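PDB 2X9Z: CELL WALL surface anchor family protein from Streptococcus pneumoniae, which forms the repeating backbone subunit of the pneumococcal pilus, a surface fibre that probably serves in cell adhesion. Local coordinates for residues 165-168 / 169-173; 183-186 / 187-190; 76-79 / 80-83. The protein carries 1 engineered substitution. One frame throughout, in Å; residues are numbered along the deposited sequence.

Overall arrangement
Followed from the N terminus, the three contacts come in series, none nesting within or crossing another. Contact 3 (76-83) is first: it closes the short passage from strand 75-76, at the edge of a five-stranded antiparallel sheet, to strand 82-87, at the edge of a six-stranded mixed sheet. Contact 1 (165-173) reverses the chain at the end of strand 159-166, in a separate four-stranded sheet. Contact 2 (183-190) then closes the hairpin between strands 179-185 and 191-197 of a three-stranded sheet. Each is a local turn; contact 1 lies about 30 Å, centre to centre, from both others, while contacts 2 and 3 lie on opposite sides of the chain's centre.

Contact 1 of 3, residues 165-168 / 169-173; sequences WVDA and TGAPI
Three donors converge on OD1 of D167. The hydroxyl OG1 of T169 donates to OD1 of D167 at 2.7 Å, entering on the syn lone pair, the side of the other carboxylate oxygen. From opposite faces of the carboxylate, the amide N of T169 reaches OD1 of D167 at 3.0 Å and that of A171 at a longer 3.3 Å. Turned in between the backbone N and the carbonyl carbon (chi1 64°), the carboxylate of D167 folds back over the turn that its own backbone opens, a type I turn from D167 to G170 closed by G170 N on D167 O at 2.9 Å. D167 N in turn donates to A171 O at 2.8 Å. With G170 at positive phi (95°), this is the type I turn plus G1 bulge of a short hairpin-like reversal, with V166 and P172 as its only bridge, and the D167 side chain adds an Asx turn to it. Further along, I173 N binds W165 O at 3.1 Å. The I173 chain lies along the V166 peptide, its CD1 3.6 Å from V166 O, while CG1 of V166 rests 3.4 Å from G170 O. The W165 indole leads away to Y225, which it meets edge-to-face, and to K163 by cation-pi. Three donors on one carboxylate oxygen hold the D167 group against rotation and would probably stabilise its negative charge.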
ATOM      1  N   TRP A 165       3.741 -13.542 -14.113  1.00 10.24           N
ATOM      2  CA  TRP A 165       4.896 -13.900 -13.299  1.00  9.59           C
ATOM      3  C   TRP A 165       6.185 -13.588 -14.056  1.00  9.82           C
ATOM      4  O   TRP A 165       6.303 -13.906 -15.239  1.00 10.25           O
ATOM      5  CB  TRP A 165       4.872 -15.392 -12.976  1.00 11.56           C
ATOM      6  CG  TRP A 165       3.647 -15.903 -12.253  1.00 10.38           C
ATOM      7  CD1 TRP A 165       2.411 -16.173 -12.792  1.00 11.46           C
ATOM      8  CD2 TRP A 165       3.560 -16.258 -10.866  1.00 10.81           C
ATOM      9  NE1 TRP A 165       1.568 -16.671 -11.817  1.00 12.16           N
ATOM     10  CE2 TRP A 165       2.249 -16.729 -10.630  1.00 11.18           C
ATOM     11  CE3 TRP A 165       4.470 -16.231  -9.802  1.00 11.83           C
ATOM     12  CZ2 TRP A 165       1.831 -17.169  -9.372  1.00 11.26           C
ATOM     13  CZ3 TRP A 165       4.046 -16.657  -8.553  1.00 12.70           C
ATOM     14  CH2 TRP A 165       2.740 -17.124  -8.351  1.00 11.82           C
ATOM     15  N   VAL A 166       7.149 -12.990 -13.362  1.00 10.23           N
ATOM     16  CA  VAL A 166       8.467 -12.718 -13.931  1.00 10.29           C
ATOM     17  C   VAL A 166       9.557 -13.049 -12.925  1.00 10.42           C
ATOM     18  O   VAL A 166       9.309 -13.076 -11.715  1.00 10.44           O
ATOM     19  CB  VAL A 166       8.624 -11.239 -14.374  1.00 11.21           C
ATOM     20  CG1 VAL A 166       7.581 -10.895 -15.423  1.00 12.53           C
ATOM     21  CG2 VAL A 166       8.523 -10.290 -13.180  1.00 11.30           C
ATOM     22  N   ASP A 167      10.766 -13.297 -13.419  1.00 11.43           N
ATOM     23  CA  ASP A 167      11.885 -13.503 -12.510  1.00 12.81           C
ATOM     24  C   ASP A 167      12.445 -12.148 -12.069  1.00 12.32           C
ATOM     25  O   ASP A 167      11.867 -11.102 -12.390  1.00 13.12           O
ATOM     26  CB  ASP A 167      12.953 -14.459 -13.082  1.00 15.91           C
ATOM     27  CG  ASP A 167      13.646 -13.924 -14.323  1.00 17.97           C
ATOM     28  OD1 ASP A 167      13.682 -12.688 -14.523  1.00 19.46           O
ATOM     29  OD2 ASP A 167      14.192 -14.755 -15.084  1.00 20.22           O
ATOM     30  N   ALA A 168      13.536 -12.164 -11.310  1.00 13.39           N
ATOM     31  CA  ALA A 168      14.092 -10.934 -10.758  1.00 13.96           C
ATOM     32  C   ALA A 168      14.456  -9.900 -11.827  1.00 15.54           C
ATOM     33  O   ALA A 168      14.472  -8.695 -11.548  1.00 18.28           O
ATOM     34  CB  ALA A 168      15.307 -11.243  -9.876  1.00 16.41           C
ATOM     35  N   THR A 169      14.753 -10.360 -13.041  1.00 16.35           N
ATOM     36  CA  THR A 169      15.142  -9.460 -14.130  1.00 17.59           C
ATOM     37  C   THR A 169      13.937  -8.890 -14.877  1.00 17.65           C
ATOM     38  O   THR A 169      14.080  -8.001 -15.712  1.00 20.48           O
ATOM     39  CB  THR A 169      16.057 -10.158 -15.167  1.00 21.71           C
ATOM     40  OG1 THR A 169      15.279 -11.071 -15.953  1.00 24.07           O
ATOM     41  CG2 THR A 169      17.198 -10.909 -14.483  1.00 22.79           C
ATOM     42  N   GLY A 170      12.749  -9.407 -14.575  1.00 15.20           N
ATOM     43  CA  GLY A 170      11.544  -8.976 -15.254  1.00 16.35           C
ATOM     44  C   GLY A 170      11.153  -9.848 -16.435  1.00 15.60           C
ATOM     45  O   GLY A 170      10.192  -9.536 -17.140  1.00 15.45           O
ATOM     46  N   ALA A 171      11.894 -10.929 -16.666  1.00 14.27           N
ATOM     47  CA  ALA A 171      11.566 -11.856 -17.748  1.00 14.53           C
ATOM     48  C   ALA A 171      10.463 -12.824 -17.327  1.00 12.91           C
ATOM     49  O   ALA A 171      10.490 -13.368 -16.216  1.00 13.48           O
ATOM     50  CB  ALA A 171      12.799 -12.630 -18.187  1.00 16.68           C
ATOM     51  N   PRO A 172       9.488 -13.057 -18.218  1.00 12.93           N
ATOM     52  CA  PRO A 172       8.385 -13.977 -17.918  1.00 12.21           C
ATOM     53  C   PRO A 172       8.852 -15.374 -17.517  1.00 11.19           C
ATOM     54  O   PRO A 172       9.807 -15.904 -18.090  1.00 11.47           O
ATOM     55  CB  PRO A 172       7.628 -14.048 -19.242  1.00 14.52           C
ATOM     56  CG  PRO A 172       7.870 -12.709 -19.863  1.00 17.29           C
ATOM     57  CD  PRO A 172       9.293 -12.364 -19.502  1.00 14.83           C
ATOM     58  N   ILE A 173       8.164 -15.956 -16.541  1.00 11.21           N
ATOM     59  CA  ILE A 173       8.388 -17.337 -16.131  1.00 11.02           C
ATOM     60  C   ILE A 173       7.031 -17.993 -15.873  1.00 10.58           C
ATOM     61  O   ILE A 173       6.023 -17.296 -15.725  1.00 12.58           O
ATOM     62  CB  ILE A 173       9.240 -17.413 -14.846  1.00 12.36           C
ATOM     63  CG1 ILE A 173       8.589 -16.597 -13.722  1.00 12.31           C
ATOM     64  CG2 ILE A 173      10.675 -16.971 -15.123  1.00 14.26           C
ATOM     65  CD1 ILE A 173       9.351 -16.638 -12.401  1.00 13.36           C
TER

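Contact 2 of 3, residues 183-186 / 187-190. Engineered in segment 187-190: A188 (natural residue Thr).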
ATOM      1  N   LEU A 183      -9.982 -10.732  -1.124  1.00 12.89           N
ATOM      2  CA  LEU A 183     -10.670  -9.557  -1.628  1.00 13.44           C
ATOM      3  C   LEU A 183     -11.242  -8.812  -0.424  1.00 13.53           C
ATOM      4  O   LEU A 183     -12.086  -9.335   0.300  1.00 14.54           O
ATOM      5  CB  LEU A 183     -11.770  -9.943  -2.619  1.00 15.09           C
ATOM      6  CG  LEU A 183     -12.441  -8.758  -3.322  1.00 16.53           C
ATOM      7  CD1 LEU A 183     -11.472  -8.042  -4.251  1.00 15.93           C
ATOM      8  CD2 LEU A 183     -13.686  -9.200  -4.083  1.00 21.10           C
ATOM      9  N   VAL A 184     -10.752  -7.595  -0.212  1.00 14.95           N
ATOM     10  CA  VAL A 184     -11.070  -6.808   0.971  1.00 16.11           C
ATOM     11  C   VAL A 184     -11.823  -5.556   0.545  1.00 16.40           C
ATOM     12  O   VAL A 184     -11.486  -4.938  -0.464  1.00 15.90           O
ATOM     13  CB  VAL A 184      -9.762  -6.388   1.688  1.00 17.24           C
ATOM     14  CG1 VAL A 184     -10.053  -5.626   2.974  1.00 19.19           C
ATOM     15  CG2 VAL A 184      -8.880  -7.615   1.961  1.00 18.32           C
ATOM     16  N   ASN A 185     -12.849  -5.191   1.302  1.00 17.59           N
ATOM     17  CA  ASN A 185     -13.499  -3.901   1.121  1.00 18.48           C
ATOM     18  C   ASN A 185     -12.460  -2.833   1.449  1.00 16.89           C
ATOM     19  O   ASN A 185     -11.988  -2.774   2.580  1.00 19.40           O
ATOM     20  CB  ASN A 185     -14.711  -3.794   2.054  1.00 21.12           C
ATOM     21  CG  ASN A 185     -15.439  -2.465   1.931  1.00 21.78           C
ATOM     22  OD1 ASN A 185     -14.825  -1.411   1.794  1.00 23.01           O
ATOM     23  ND2 ASN A 185     -16.758  -2.514   2.004  1.00 22.22           N
ATOM     24  N   ALA A 186     -12.081  -2.015   0.467  1.00 15.44           N
ATOM     25  CA  ALA A 186     -10.965  -1.085   0.638  1.00 13.64           C
ATOM     26  C   ALA A 186     -11.319   0.052   1.585  1.00 13.11           C
ATOM     27  O   ALA A 186     -10.441   0.700   2.147  1.00 15.13           O
ATOM     28  CB  ALA A 186     -10.512  -0.538  -0.707  1.00 14.67           C
ATOM     29  N   GLN A 187     -12.614   0.283   1.767  1.00 14.05           N
ATOM     30  CA  GLN A 187     -13.062   1.397   2.592  1.00 16.24           C
ATOM     31  C   GLN A 187     -13.211   0.974   4.044  1.00 18.00           C
ATOM     32  O   GLN A 187     -12.773   1.688   4.944  1.00 20.57           O
ATOM     33  CB  GLN A 187     -14.364   1.982   2.035  1.00 16.50           C
ATOM     34  CG  GLN A 187     -14.210   2.433   0.584  1.00 19.90           C
ATOM     35  CD  GLN A 187     -15.522   2.773  -0.081  1.00 22.70           C
ATOM     36  OE1 GLN A 187     -15.888   2.182  -1.104  1.00 23.61           O
ATOM     37  NE2 GLN A 187     -16.238   3.729   0.490  1.00 22.07           N
ATOM     38  N   ALA A 188     -13.794  -0.202   4.267  1.00 23.46           N
ATOM     39  CA  ALA A 188     -14.137  -0.650   5.615  1.00 29.07           C
ATOM     40  C   ALA A 188     -13.139  -1.635   6.219  1.00 30.42           C
ATOM     41  O   ALA A 188     -13.011  -1.715   7.440  1.00 32.71           O
ATOM     42  CB  ALA A 188     -15.542  -1.238   5.634  1.00 32.08           C
ATOM     43  N   GLY A 189     -12.457  -2.402   5.374  1.00 30.68           N
ATOM     44  CA  GLY A 189     -11.354  -3.239   5.827  1.00 31.32           C
ATOM     45  C   GLY A 189     -11.619  -4.722   6.027  1.00 31.59           C
ATOM     46  O   GLY A 189     -10.707  -5.475   6.375  1.00 32.11           O
ATOM     47  N   LYS A 190     -12.853  -5.156   5.803  1.00 29.78           N
ATOM     48  CA  LYS A 190     -13.214  -6.554   6.033  1.00 27.37           C
ATOM     49  C   LYS A 190     -13.046  -7.437   4.794  1.00 26.56           C
ATOM     50  O   LYS A 190     -13.245  -6.990   3.669  1.00 24.14           O
ATOM     51  CB  LYS A 190     -14.651  -6.636   6.549  1.00 24.60           C
ATOM     52  CG  LYS A 190     -15.055  -7.998   7.095  1.00 23.85           C
ATOM     53  CD  LYS A 190     -16.393  -7.906   7.811  1.00 25.51           C
ATOM     54  CE  LYS A 190     -16.876  -9.270   8.268  1.00 24.82           C
ATOM     55  NZ  LYS A 190     -18.225  -9.166   8.895  1.00 28.99           N
TER
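N185 sends its side chain straight across the turn that it starts, towards the amides of Q187 and A188. Its CB passes 3.9 Å from the carbonyl O of K190, the same oxygen that accepts the backbone N of N185 at 3.0 Å. With CG anti to the backbone N (chi1 180°), the amide group is carried over the loop, and CG of N185 comes 3.9 Å from CB of A188. The tip does the holding. OD1 of N185 accepts from Q187 N at 2.8 Å in the carbonyl plane, and from A188 N at 2.9 Å from well above that plane, 63° out of it. ND2, on the other branch, meets CB of A188 at about van der Waals distance. A188 is an engineered residue, threonine in the natural sequence, and what it contributes here is this methyl and its backbone N. The main chain is tied as well, G189 N donating to N185 O at 2.9 Å, an alpha-turn. The bond from OD1 to the amide two residues on makes an Asx turn; together with the backbone bond from G189, four residues on, it forms an Asx motif. G189 turns the chain back with positive phi (101°), and CG1 of V184 lies 3.5 Å from its carbonyl O. Beyond CB, which still touches OD1 of N185, the Q187 side chain extends away from the turn: its OE1 accepts from E214 N and its NE2 donates to P129 O. The loop closes the hairpin between strands 179-185 and 191-197; strand 215-219 flanks the first of these on its other side, where V184 pairs with K216, and A186 packs on T58 next to strand 50-57.

Contact 3 of 3, residues 76-79 / 80-83; sequences ALEA and GDYA
Two hydrogen bonds link E78 and D81 in both directions. D81 N donates to E78 O at 2.9 Å from above the carbonyl plane, closing a turn across A79 and G80, and E78 N returns a bond to OD2 of D81 at 2.9 Å, meeting the carboxylate from above its plane. The side chains of the two acids run side by side, with CB of E78 3.5 Å from OD2 of D81, but E78 bends at chi2 and its carboxylate leads away. OD2 of D81 is also salt-bridged to K102 on helix 97-103, which probably offsets the nearby negative charge. Apolar contact joins CB of L77 to CD1 of Y82 at 3.8 Å. The CD2 methyl of L77, crossing the D81 side chain, lies against its carboxylate. The Y82 ring, swung towards the turn by chi1 of 64°, has A79 O over one face, displaced towards the rim. Water supplies the last link, donating to L77 O at 2.7 Å and hydrogen-bonded to OH of Y82 at 3.2 Å. The bond from E78 N to D81 OD2 recalls one half of a capping box; the other is not made, since D81 N goes to the backbone O of E78. The 3-10 turn forms a beta-arch-like connection from edge strand 75-76 to edge strand 82-87 of another sheet, L77 and Y82 both packing on V70, within the Cna-B-like region of this pilin.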
ATOM      1  N   ALA A  76      15.191  16.127   7.488  1.00 13.78           N
ATOM      2  CA  ALA A  76      14.661  16.034   6.134  1.00 14.01           C
ATOM      3  C   ALA A  76      15.691  15.422   5.190  1.00 12.58           C
ATOM      4  O   ALA A  76      16.865  15.786   5.213  1.00 14.27           O
ATOM      5  CB  ALA A  76      14.237  17.408   5.629  1.00 16.76           C
ATOM      6  N   LEU A  77      15.253  14.482   4.361  1.00 12.09           N
ATOM      7  CA  LEU A  77      16.142  13.934   3.347  1.00 11.77           C
ATOM      8  C   LEU A  77      16.479  14.999   2.303  1.00 12.25           C
ATOM      9  O   LEU A  77      15.695  15.916   2.056  1.00 15.35           O
ATOM     10  CB  LEU A  77      15.524  12.707   2.669  1.00 11.41           C
ATOM     11  CG  LEU A  77      15.455  11.414   3.490  1.00 13.15           C
ATOM     12  CD1 LEU A  77      14.855  10.287   2.655  1.00 14.06           C
ATOM     13  CD2 LEU A  77      16.836  11.019   3.999  1.00 15.49           C
ATOM     14  N   GLU A  78      17.658  14.879   1.703  1.00 11.90           N
ATOM     15  CA  GLU A  78      18.013  15.720   0.567  1.00 14.12           C
ATOM     16  C   GLU A  78      17.279  15.181  -0.669  1.00 16.29           C
ATOM     17  O   GLU A  78      16.933  14.005  -0.718  1.00 15.72           O
ATOM     18  CB  GLU A  78      19.531  15.731   0.366  1.00 15.64           C
ATOM     19  CG  GLU A  78      20.317  16.133   1.621  1.00 15.66           C
ATOM     20  CD  GLU A  78      20.295  17.635   1.912  1.00 17.81           C
ATOM     21  OE1 GLU A  78      19.836  18.417   1.054  1.00 19.90           O
ATOM     22  OE2 GLU A  78      20.746  18.040   3.006  1.00 17.78           O
ATOM     23  N   ALA A  79      17.022  16.038  -1.652  1.00 19.87           N
ATOM     24  CA  ALA A  79      16.249  15.637  -2.832  1.00 21.07           C
ATOM     25  C   ALA A  79      16.752  14.359  -3.511  1.00 19.32           C
ATOM     26  O   ALA A  79      15.956  13.511  -3.937  1.00 20.10           O
ATOM     27  CB  ALA A  79      16.191  16.773  -3.837  1.00 22.11           C
ATOM     28  N   GLY A  80      18.068  14.221  -3.616  1.00 18.29           N
ATOM     29  CA  GLY A  80      18.660  13.069  -4.275  1.00 17.23           C
ATOM     30  C   GLY A  80      18.643  11.792  -3.450  1.00 14.26           C
ATOM     31  O   GLY A  80      19.101  10.744  -3.917  1.00 15.39           O
ATOM     32  N   ASP A  81      18.119  11.868  -2.229  1.00 12.75           N
ATOM     33  CA  ASP A  81      18.072  10.711  -1.335  1.00 11.52           C
ATOM     34  C   ASP A  81      16.873   9.794  -1.593  1.00 11.78           C
ATOM     35  O   ASP A  81      16.804   8.689  -1.052  1.00 11.61           O
ATOM     36  CB  ASP A  81      18.012  11.162   0.124  1.00 12.28           C
ATOM     37  CG  ASP A  81      19.285  11.825   0.593  1.00 13.99           C
ATOM     38  OD1 ASP A  81      20.328  11.702  -0.088  1.00 15.74           O
ATOM     39  OD2 ASP A  81      19.236  12.463   1.661  1.00 14.18           O
ATOM     40  N   TYR A  82      15.911  10.262  -2.378  1.00 11.40           N
ATOM     41  CA  TYR A  82      14.702   9.486  -2.625  1.00 11.18           C
ATOM     42  C   TYR A  82      14.097   9.851  -3.972  1.00 10.50           C
ATOM     43  O   TYR A  82      14.407  10.902  -4.532  1.00 12.22           O
ATOM     44  CB  TYR A  82      13.666   9.702  -1.507  1.00 11.08           C
ATOM     45  CG  TYR A  82      13.142  11.117  -1.390  1.00 10.77           C
ATOM     46  CD1 TYR A  82      13.866  12.093  -0.716  1.00 13.56           C
ATOM     47  CD2 TYR A  82      11.907  11.471  -1.925  1.00 11.66           C
ATOM     48  CE1 TYR A  82      13.387  13.385  -0.596  1.00 13.94           C
ATOM     49  CE2 TYR A  82      11.420  12.763  -1.815  1.00 13.60           C
ATOM     50  CZ  TYR A  82      12.164  13.716  -1.146  1.00 13.83           C
ATOM     51  OH  TYR A  82      11.680  14.996  -1.028  1.00 17.28           O
ATOM     52  N   ALA A  83      13.240   8.969  -4.480  1.00 10.31           N
ATOM     53  CA  ALA A  83      12.501   9.199  -5.707  1.00 10.57           C
ATOM     54  C   ALA A  83      11.027   9.063  -5.382  1.00  9.83           C
ATOM     55  O   ALA A  83      10.578   8.008  -4.927  1.00 12.16           O
ATOM     56  CB  ALA A  83      12.899   8.190  -6.768  1.00 13.25           C
TER
HETATM   57  O   HOH W   1      13.169  16.512   1.315  1.00 30.81           O